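Local coordinates for protein BtGH115A (Bacteroides thetaiotaomicron, PDB 5BY3) that acts as a family GH115 4-O-methyl-alpha-glucuronidase, a glycoside hydrolase with specificity for decorated arabinogalactans, at residues W172-M175 with P176-N179; S185-K188 with G189-G192; R194-E197 with R198-L202; W212-H216 with E217-P221. All blocks are in the same frame, centred on the assembly; numbering follows the deposited sequence.

Contact 1: W172-M175 with P176-N179; sequences WGLM and PWSN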
loop_
_atom_site.group_PDB
_atom_site.type_symbol
_atom_site.label_atom_id
_atom_site.label_comp_id
_atom_site.label_asym_id
_atom_site.label_seq_id
_atom_site.Cartn_x
_atom_site.Cartn_y
_atom_site.Cartn_z
ATOM N N TRP A 172 14.995 8.896 -5.585
ATOM C CA TRP A 172 15.087 10.138 -4.782
ATOM C C TRP A 172 14.978 9.899 -3.276
ATOM O O TRP A 172 14.721 10.815 -2.514
ATOM C CB TRP A 172 14.056 11.181 -5.234
ATOM C CG TRP A 172 14.065 11.373 -6.691
ATOM C CD1 TRP A 172 14.813 12.279 -7.383
ATOM C CD2 TRP A 172 13.333 10.608 -7.682
ATOM N NE1 TRP A 172 14.605 12.132 -8.747
ATOM C CE2 TRP A 172 13.716 11.109 -8.962
ATOM C CE3 TRP A 172 12.422 9.550 -7.615
ATOM C CZ2 TRP A 172 13.205 10.586 -10.168
ATOM C CZ3 TRP A 172 11.906 9.027 -8.812
ATOM C CH2 TRP A 172 12.293 9.558 -10.070
ATOM N N GLY A 173 15.218 8.678 -2.836
ATOM C CA GLY A 173 15.082 8.347 -1.426
ATOM C C GLY A 173 15.833 7.110 -0.995
ATOM O O GLY A 173 16.964 7.193 -0.520
ATOM N N LEU A 174 15.220 5.948 -1.161
ATOM C CA LEU A 174 15.850 4.752 -0.636
ATOM C C LEU A 174 17.133 4.397 -1.362
ATOM O O LEU A 174 18.079 3.921 -0.712
ATOM C CB LEU A 174 14.888 3.576 -0.515
ATOM C CG LEU A 174 15.348 2.348 0.267
ATOM C CD1 LEU A 174 14.177 1.601 0.842
ATOM C CD2 LEU A 174 16.130 1.422 -0.640
HETATM N N MSE A 175 17.228 4.661 -2.668
HETATM C CA MSE A 175 18.534 4.356 -3.355
HETATM C C MSE A 175 19.672 5.243 -2.807
HETATM O O MSE A 175 20.607 4.683 -2.238
HETATM C CB MSE A 175 18.499 4.207 -4.879
HETATM C CG MSE A 175 19.806 3.611 -5.420
HETATM SE SE MSE A 175 21.187 5.029 -5.608
HETATM C CE MSE A 175 20.542 6.108 -7.112
ATOM N N PRO A 176 19.600 6.587 -2.912
ATOM C CA PRO A 176 20.718 7.421 -2.388
ATOM C C PRO A 176 20.949 7.256 -0.896
ATOM O O PRO A 176 22.089 7.272 -0.453
ATOM C CB PRO A 176 20.318 8.866 -2.715
ATOM C CG PRO A 176 18.868 8.824 -3.047
ATOM C CD PRO A 176 18.511 7.423 -3.463
ATOM N N TRP A 177 19.885 7.062 -0.130
ATOM C CA TRP A 177 20.043 6.818 1.297
ATOM C C TRP A 177 20.895 5.567 1.567
ATOM O O TRP A 177 21.799 5.592 2.399
ATOM C CB TRP A 177 18.681 6.720 1.970
ATOM C CG TRP A 177 18.781 6.239 3.343
ATOM C CD1 TRP A 177 19.177 6.969 4.446
ATOM C CD2 TRP A 177 18.512 4.908 3.804
ATOM N NE1 TRP A 177 19.167 6.154 5.554
ATOM C CE2 TRP A 177 18.780 4.885 5.189
ATOM C CE3 TRP A 177 18.091 3.725 3.172
ATOM C CZ2 TRP A 177 18.618 3.735 5.970
ATOM C CZ3 TRP A 177 17.935 2.549 3.968
ATOM C CH2 TRP A 177 18.207 2.574 5.343
ATOM N N SER A 178 20.611 4.479 0.859
ATOM C CA SER A 178 21.387 3.250 1.020
ATOM C C SER A 178 22.862 3.398 0.565
ATOM O O SER A 178 23.783 3.132 1.353
ATOM C CB SER A 178 20.715 2.091 0.285
ATOM O OG SER A 178 21.443 0.915 0.521
ATOM N N ASN A 179 23.027 3.843 -0.691
ATOM C CA ASN A 179 24.284 4.068 -1.413
ATOM C C ASN A 179 25.248 5.129 -0.854
ATOM O O ASN A 179 26.423 5.126 -1.187
ATOM C CB ASN A 179 23.909 4.464 -2.849
ATOM C CG ASN A 179 25.070 4.395 -3.818
ATOM O OD1 ASN A 179 25.614 3.329 -4.082
ATOM N ND2 ASN A 179 25.418 5.522 -4.382
#
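G173 and W177 are joined by the first of three backbone hydrogen bonds that start helix 174-182, W177 N donating to G173 O at 2.9 Å. S178 N to L174 O and N179 N to M175 O continue the series, the second of these almost straight, with an N-H...O angle of 173°. The P176 ring turns back over the start of the helix, with P176 CD 3.3 Å from G173 O.

Apolar contacts are made in two places. Selenomethionine M175 starts with CG anti to the backbone N (chi1 -168°) and then bends at its next two torsions, which carries M175 SE round to 3.9 Å from N179 CB; the two side chains lie side by side, pointing the same way. Elsewhere L174 CG meets W177 CE3 at 4.2 Å, and L174 O lies in plane at the edge of that indole, 3.9 Å from W177 CE3.

Polar ends of side chains look beyond the turn. W177 NE1 bonds to K610 O, its ring meeting those of W611 and Y182, while S178 OG pairs with T195 on the next helix. At the helix start G173 occupies the N-cap position, and the L174 N-H is taken by OD1 of D436, a residue of the nickel site. P176 sits in the first turn, where its missing N-H costs no helical bond. Together these features make up the N-terminal start of the helix that follows strand 162-166, the first strand of a TIM-barrel-type parallel sheet.

Contact 2: S185-K188 with G189-G192; sequences SDVK and GEIG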
loop_
_atom_site.group_PDB
_atom_site.type_symbol
_atom_site.label_atom_id
_atom_site.label_comp_id
_atom_site.label_asym_id
_atom_site.label_seq_id
_atom_site.Cartn_x
_atom_site.Cartn_y
_atom_site.Cartn_z
ATOM N N SER A 185 28.591 2.934 -0.667
ATOM C CA SER A 185 29.225 2.044 -1.610
ATOM C C SER A 185 29.765 2.849 -2.776
ATOM O O SER A 185 29.280 3.938 -3.081
ATOM C CB SER A 185 28.265 0.934 -2.057
ATOM O OG SER A 185 28.817 0.197 -3.132
ATOM N N ASP A 186 30.798 2.317 -3.404
ATOM C CA ASP A 186 31.368 2.993 -4.549
ATOM C C ASP A 186 30.830 2.570 -5.920
ATOM O O ASP A 186 30.931 3.352 -6.875
ATOM C CB ASP A 186 32.885 3.010 -4.464
ATOM C CG ASP A 186 33.394 4.272 -3.789
ATOM O OD1 ASP A 186 32.816 5.364 -4.057
ATOM O OD2 ASP A 186 34.360 4.181 -2.997
ATOM N N VAL A 187 30.250 1.362 -6.010
ATOM C CA VAL A 187 29.435 0.948 -7.179
ATOM C C VAL A 187 28.206 1.878 -7.366
ATOM O O VAL A 187 27.469 2.139 -6.404
ATOM C CB VAL A 187 29.001 -0.550 -7.127
ATOM C CG1 VAL A 187 28.463 -1.012 -8.487
ATOM C CG2 VAL A 187 30.157 -1.456 -6.697
ATOM N N LYS A 188 28.003 2.320 -8.615
ATOM C CA LYS A 188 27.098 3.417 -9.040
ATOM C C LYS A 188 25.718 3.515 -8.386
ATOM O O LYS A 188 25.290 4.622 -8.029
ATOM C CB LYS A 188 26.985 3.453 -10.586
ATOM C CG LYS A 188 25.814 4.247 -11.177
ATOM C CD LYS A 188 26.042 4.650 -12.632
ATOM C CE LYS A 188 24.750 4.628 -13.450
ATOM N NZ LYS A 188 23.733 5.681 -13.135
ATOM N N GLY A 189 25.013 2.395 -8.231
ATOM C CA GLY A 189 23.684 2.469 -7.587
ATOM C C GLY A 189 23.446 1.301 -6.660
ATOM O O GLY A 189 22.452 0.573 -6.797
ATOM N N GLU A 190 24.365 1.105 -5.722
ATOM C CA GLU A 190 24.331 -0.099 -4.935
ATOM C C GLU A 190 23.563 0.047 -3.605
ATOM O O GLU A 190 23.854 0.934 -2.805
ATOM C CB GLU A 190 25.736 -0.661 -4.743
ATOM C CG GLU A 190 25.721 -2.137 -4.360
ATOM C CD GLU A 190 27.107 -2.732 -4.199
ATOM O OE1 GLU A 190 27.941 -2.121 -3.505
ATOM O OE2 GLU A 190 27.346 -3.821 -4.767
ATOM N N ILE A 191 22.573 -0.841 -3.437
ATOM C CA ILE A 191 21.737 -0.990 -2.251
ATOM C C ILE A 191 22.093 -2.393 -1.859
ATOM O O ILE A 191 21.595 -3.356 -2.451
ATOM C CB ILE A 191 20.217 -0.903 -2.598
ATOM C CG1 ILE A 191 19.923 0.382 -3.393
ATOM C CG2 ILE A 191 19.305 -1.148 -1.365
ATOM C CD1 ILE A 191 18.445 0.550 -3.766
ATOM N N GLY A 192 22.996 -2.510 -0.898
ATOM C CA GLY A 192 23.754 -3.720 -0.735
ATOM C C GLY A 192 23.167 -4.681 0.265
ATOM O O GLY A 192 22.005 -4.542 0.655
#
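E190 reaches back across the turn to S185, and its side chain can be traced from root to tip. E190 CB lies 3.6 Å from S185 OG and 3.7 Å from V187 O. The backbone N of the same residue makes a weak hydrogen bond to V187 O, so the main chain and the start of the side chain both face the carbonyl of V187. CG is set anti to the backbone N (chi1 -160°), and the chain runs on extended; the methylene therefore passes S185 OG and delivers the carboxylate beyond it. E190 CD comes within 4.1 Å of V187 CB.

At the tip, E190 OE1 accepts a short hydrogen bond of 2.5 Å from S185 OG, which meets it on the anti side, 26° out of the carboxylate plane. Within this turn, that bond is what sets OE1 apart from OE2. The serine hydroxyl has a second task: S185 OG receives a bond of 3.4 Å from V187 N, the link of an ST turn, here weakly made. These bonds lie in the surface loop between helices 174-182 and 193-205 of the barrel-like GH115 domain, ahead of G192, the N-cap of the second helix.

V187 packs against the acid through CG2, the branch beside its backbone N. V187 CG2 lies next to the carboxylate, 3.9 Å from E190 OE1 and 4.1 Å from E190 OE2. Beyond the turn, the E190 side chain touches L220 and T225.

Contact 3: R194-E197 with R198-L202; sequences RTNE and RIFEL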
loop_
_atom_site.group_PDB
_atom_site.type_symbol
_atom_site.label_atom_id
_atom_site.label_comp_id
_atom_site.label_asym_id
_atom_site.label_seq_id
_atom_site.Cartn_x
_atom_site.Cartn_y
_atom_site.Cartn_z
ATOM N N ARG A 194 23.736 -5.141 3.524
ATOM C CA ARG A 194 23.395 -4.568 4.841
ATOM C C ARG A 194 22.043 -3.825 4.804
ATOM O O ARG A 194 21.184 -4.044 5.655
ATOM C CB ARG A 194 24.562 -3.721 5.418
ATOM C CG ARG A 194 25.252 -4.294 6.664
ATOM C CD ARG A 194 26.294 -5.357 6.367
ATOM N NE ARG A 194 25.696 -6.676 6.112
ATOM C CZ ARG A 194 26.241 -7.648 5.368
ATOM N NH1 ARG A 194 27.426 -7.473 4.777
ATOM N NH2 ARG A 194 25.588 -8.801 5.190
ATOM N N THR A 195 21.812 -3.017 3.776
ATOM C CA THR A 195 20.483 -2.418 3.580
ATOM C C THR A 195 19.351 -3.475 3.476
ATOM O O THR A 195 18.305 -3.345 4.134
ATOM C CB THR A 195 20.491 -1.487 2.385
ATOM O OG1 THR A 195 21.624 -0.611 2.505
ATOM C CG2 THR A 195 19.191 -0.694 2.299
ATOM N N ASN A 196 19.582 -4.538 2.713
ATOM C CA ASN A 196 18.568 -5.583 2.546
ATOM C C ASN A 196 18.236 -6.358 3.833
ATOM O O ASN A 196 17.057 -6.603 4.122
ATOM C CB ASN A 196 18.894 -6.487 1.348
ATOM C CG ASN A 196 18.529 -5.833 0.024
ATOM O OD1 ASN A 196 17.354 -5.827 -0.381
ATOM N ND2 ASN A 196 19.520 -5.234 -0.644
ATOM N N GLU A 197 19.258 -6.679 4.635
ATOM C CA GLU A 197 19.012 -7.249 5.958
ATOM C C GLU A 197 18.076 -6.365 6.799
ATOM O O GLU A 197 17.180 -6.886 7.484
ATOM C CB GLU A 197 20.319 -7.539 6.678
ATOM C CG GLU A 197 21.161 -8.592 5.967
ATOM C CD GLU A 197 22.559 -8.747 6.555
ATOM O OE1 GLU A 197 23.221 -7.706 6.822
ATOM O OE2 GLU A 197 22.998 -9.913 6.719
ATOM N N ARG A 198 18.275 -5.041 6.732
ATOM C CA ARG A 198 17.378 -4.091 7.373
ATOM C C ARG A 198 15.929 -4.150 6.859
ATOM O O ARG A 198 15.005 -4.161 7.671
ATOM C CB ARG A 198 17.910 -2.659 7.280
ATOM C CG ARG A 198 18.989 -2.333 8.306
ATOM C CD ARG A 198 18.571 -2.513 9.765
ATOM N NE ARG A 198 19.696 -2.123 10.615
ATOM C CZ ARG A 198 19.770 -2.192 11.948
ATOM N NH1 ARG A 198 18.780 -2.666 12.722
ATOM N NH2 ARG A 198 20.896 -1.770 12.512
ATOM N N ILE A 199 15.750 -4.188 5.533
ATOM C CA ILE A 199 14.439 -4.370 4.922
ATOM C C ILE A 199 13.800 -5.693 5.333
ATOM O O ILE A 199 12.608 -5.729 5.718
ATOM C CB ILE A 199 14.496 -4.238 3.392
ATOM C CG1 ILE A 199 15.101 -2.863 3.028
ATOM C CG2 ILE A 199 13.098 -4.405 2.808
ATOM C CD1 ILE A 199 15.362 -2.644 1.542
ATOM N N PHE A 200 14.596 -6.763 5.321
ATOM C CA PHE A 200 14.075 -8.063 5.704
ATOM C C PHE A 200 13.679 -8.174 7.175
ATOM O O PHE A 200 12.654 -8.835 7.484
ATOM C CB PHE A 200 14.984 -9.208 5.279
ATOM C CG PHE A 200 15.414 -9.183 3.825
ATOM C CD1 PHE A 200 14.601 -8.671 2.823
ATOM C CD2 PHE A 200 16.653 -9.714 3.460
ATOM C CE1 PHE A 200 15.026 -8.673 1.504
ATOM C CE2 PHE A 200 17.091 -9.704 2.131
ATOM C CZ PHE A 200 16.269 -9.194 1.156
ATOM N N GLU A 201 14.416 -7.504 8.076
ATOM C CA GLU A 201 13.930 -7.348 9.474
ATOM C C GLU A 201 12.534 -6.729 9.516
ATOM O O GLU A 201 11.666 -7.132 10.292
ATOM C CB GLU A 201 14.786 -6.368 10.272
ATOM C CG GLU A 201 16.106 -6.864 10.780
ATOM C CD GLU A 201 16.900 -5.772 11.486
ATOM O OE1 GLU A 201 16.364 -4.690 11.843
ATOM O OE2 GLU A 201 18.089 -6.010 11.683
ATOM N N LEU A 202 12.349 -5.693 8.709
ATOM C CA LEU A 202 11.096 -4.979 8.714
ATOM C C LEU A 202 10.008 -5.926 8.248
ATOM O O LEU A 202 8.934 -5.944 8.859
ATOM C CB LEU A 202 11.175 -3.718 7.861
ATOM C CG LEU A 202 9.934 -2.865 7.631
ATOM C CD1 LEU A 202 9.285 -2.400 8.917
ATOM C CD2 LEU A 202 10.333 -1.675 6.770
#
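Each N-H of residues 198-201 donates to the carbonyl four residues earlier, from R198 to R194 through E201 to E197, the plain alpha-helix of 193-205, which leads into the second strand of the TIM-barrel-type sheet. N196 O accepts F200 N at 2.7 Å and, as the ring folds back, lies 3.0 Å above one of its faces, offset toward the rim. With CG anti to its own carbonyl carbon (chi1 -50°), that phenyl runs back along the helix, where N196 CB packs 3.8 Å from F200 CE2, amide and ring planes 40° apart. The N196 amide nitrogen turns instead to G192 O, just before the helix.

Two salt bridges, each between residues three apart, run along the helix. R194 lays its guanidinium edge to the carboxylate of E197, R194 NE to E197 OE1 at 2.8 Å and NH2 more weakly to OE2. Further along, E201 OE1 is shared with R49, and R198 NE bonds to Y182 OH while its guanidinium makes a cation-pi contact with W134. R198 NH1 donates at 3.3 Å to the syn lone pair of E201 OE1, and that oxygen lies 18° out of the R198 guanidinium plane.

Contact 4: W212-H216 with E217-P221; sequences WPAMH and ECTLP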
loop_
_atom_site.group_PDB
_atom_site.type_symbol
_atom_site.label_atom_id
_atom_site.label_comp_id
_atom_site.label_asym_id
_atom_site.label_seq_id
_atom_site.Cartn_x
_atom_site.Cartn_y
_atom_site.Cartn_z
ATOM N N TRP A 212 9.905 -7.717 -3.735
ATOM C CA TRP A 212 10.298 -7.367 -5.090
ATOM C C TRP A 212 11.347 -6.276 -4.934
ATOM O O TRP A 212 11.023 -5.170 -4.554
ATOM C CB TRP A 212 9.117 -6.844 -5.912
ATOM C CG TRP A 212 8.027 -7.843 -6.250
ATOM C CD1 TRP A 212 7.915 -9.163 -5.841
ATOM C CD2 TRP A 212 6.864 -7.580 -7.040
ATOM N NE1 TRP A 212 6.770 -9.731 -6.364
ATOM C CE2 TRP A 212 6.100 -8.779 -7.085
ATOM C CE3 TRP A 212 6.399 -6.451 -7.737
ATOM C CZ2 TRP A 212 4.910 -8.864 -7.797
ATOM C CZ3 TRP A 212 5.220 -6.536 -8.433
ATOM C CH2 TRP A 212 4.495 -7.720 -8.471
ATOM N N PRO A 213 12.625 -6.593 -5.205
ATOM C CA PRO A 213 13.724 -5.647 -4.953
ATOM C C PRO A 213 13.646 -4.432 -5.861
ATOM O O PRO A 213 12.940 -4.504 -6.852
ATOM C CB PRO A 213 14.956 -6.472 -5.305
ATOM C CG PRO A 213 14.473 -7.429 -6.364
ATOM C CD PRO A 213 13.084 -7.796 -5.941
ATOM N N ALA A 214 14.351 -3.337 -5.525
ATOM C CA ALA A 214 14.500 -2.137 -6.421
ATOM C C ALA A 214 15.082 -2.567 -7.732
ATOM O O ALA A 214 15.928 -3.463 -7.760
ATOM C CB ALA A 214 15.426 -1.097 -5.805
HETATM N N MSE A 215 14.687 -1.911 -8.813
HETATM C CA MSE A 215 15.022 -2.407 -10.145
HETATM C C MSE A 215 15.044 -1.318 -11.159
HETATM O O MSE A 215 15.138 -1.576 -12.364
HETATM C CB MSE A 215 14.016 -3.518 -10.549
HETATM C CG MSE A 215 12.515 -3.193 -10.505
HETATM SE SE MSE A 215 11.951 -1.851 -11.840
HETATM C CE MSE A 215 11.406 -3.014 -13.342
ATOM N N HIS A 216 14.934 -0.084 -10.697
ATOM C CA HIS A 216 15.047 1.047 -11.598
ATOM C C HIS A 216 16.438 1.106 -12.214
ATOM O O HIS A 216 17.416 0.704 -11.584
ATOM C CB HIS A 216 14.700 2.341 -10.858
ATOM C CG HIS A 216 13.281 2.775 -11.058
ATOM N ND1 HIS A 216 12.887 4.096 -10.991
ATOM C CD2 HIS A 216 12.171 2.066 -11.364
ATOM C CE1 HIS A 216 11.593 4.178 -11.235
ATOM N NE2 HIS A 216 11.136 2.959 -11.466
ATOM N N GLU A 217 16.504 1.610 -13.449
ATOM C CA GLU A 217 17.767 1.804 -14.196
ATOM C C GLU A 217 18.888 2.432 -13.354
ATOM O O GLU A 217 20.022 1.971 -13.416
ATOM C CB GLU A 217 17.557 2.516 -15.563
ATOM C CG GLU A 217 16.506 3.646 -15.621
ATOM C CD GLU A 217 15.033 3.175 -15.623
ATOM O OE1 GLU A 217 14.241 3.673 -14.781
ATOM O OE2 GLU A 217 14.657 2.325 -16.466
ATOM N N CYS A 218 18.551 3.408 -12.511
ATOM C CA CYS A 218 19.488 3.989 -11.514
ATOM C C CYS A 218 20.073 3.049 -10.425
ATOM O O CYS A 218 20.972 3.446 -9.694
ATOM C CB CYS A 218 18.824 5.191 -10.822
ATOM S SG CYS A 218 17.542 4.750 -9.606
ATOM N N THR A 219 19.551 1.831 -10.315
ATOM C CA THR A 219 19.919 0.881 -9.250
ATOM C C THR A 219 20.659 -0.383 -9.779
ATOM O O THR A 219 20.354 -0.880 -10.855
ATOM C CB THR A 219 18.636 0.488 -8.469
ATOM O OG1 THR A 219 18.171 1.629 -7.767
ATOM C CG2 THR A 219 18.858 -0.632 -7.466
ATOM N N LEU A 220 21.614 -0.885 -9.007
ATOM C CA LEU A 220 22.239 -2.176 -9.302
ATOM C C LEU A 220 21.239 -3.325 -9.134
ATOM O O LEU A 220 20.713 -3.515 -8.032
ATOM C CB LEU A 220 23.464 -2.446 -8.407
ATOM C CG LEU A 220 24.389 -3.567 -8.921
ATOM C CD1 LEU A 220 25.148 -3.126 -10.175
ATOM C CD2 LEU A 220 25.355 -4.056 -7.828
ATOM N N PRO A 221 20.979 -4.100 -10.211
ATOM C CA PRO A 221 20.062 -5.233 -10.026
ATOM C C PRO A 221 20.432 -6.127 -8.861
ATOM O O PRO A 221 21.618 -6.418 -8.623
ATOM C CB PRO A 221 20.145 -5.974 -11.359
ATOM C CG PRO A 221 20.379 -4.859 -12.345
ATOM C CD PRO A 221 21.294 -3.885 -11.646
HETATM O O HOH W 1 18.241 -3.922 -6.722
#
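A type I beta turn from H216 to T219 folds the loop after strand 210-212 back on itself, at the end of the second strand of the barrel-type sheet, the C-terminal rim where TIM barrels generally carry their active sites. T219 N closes it by donating to H216 O at 2.7 Å, coming from above the carbonyl plane, 41° out of it. Across the loop, T219 CG2 touches A214 CB at 3.8 Å, while OG1 of the same threonine bonds to E170. Close by, a water lies between two carbonyls, 2.6 Å from A214 O and 2.8 Å from L220 O, bridging the start of the loop to its far arm.

H216 carries the central packing. Its ND1 bonds to D171 OD1, its ring meets those of H298 and W397, and the selenium of selenomethionine M215 sits in plane at the ring edge. E217 bends at chi2 (-75°), which brings its carboxylate round over one face of the imidazole, the two planes 49° apart. E217 OE1 ends 3.9 Å from H216 CG, offset toward the rim, and from the next residue C218 SG lies 3.9 Å from H216 CB.

All four contacts are local and follow in series along the chain, none nesting in or crossing another. Contact 1 opens helix 174-182 after the first barrel strand. Contact 2 closes the loop that leaves this helix, and N179 O meets S185 N between them at 3.1 Å. Contact 3 builds helix 193-205, which T195 ties to the helix of contact 1. The chain then passes through strand 210-212 into contact 4, which returns to touch contacts 1 and 2: M175 packs on T219, and L220 N reaches G189 O at 2.8 Å. Contacts 3 and 4 remain apart, about 6 Å between nearest atoms.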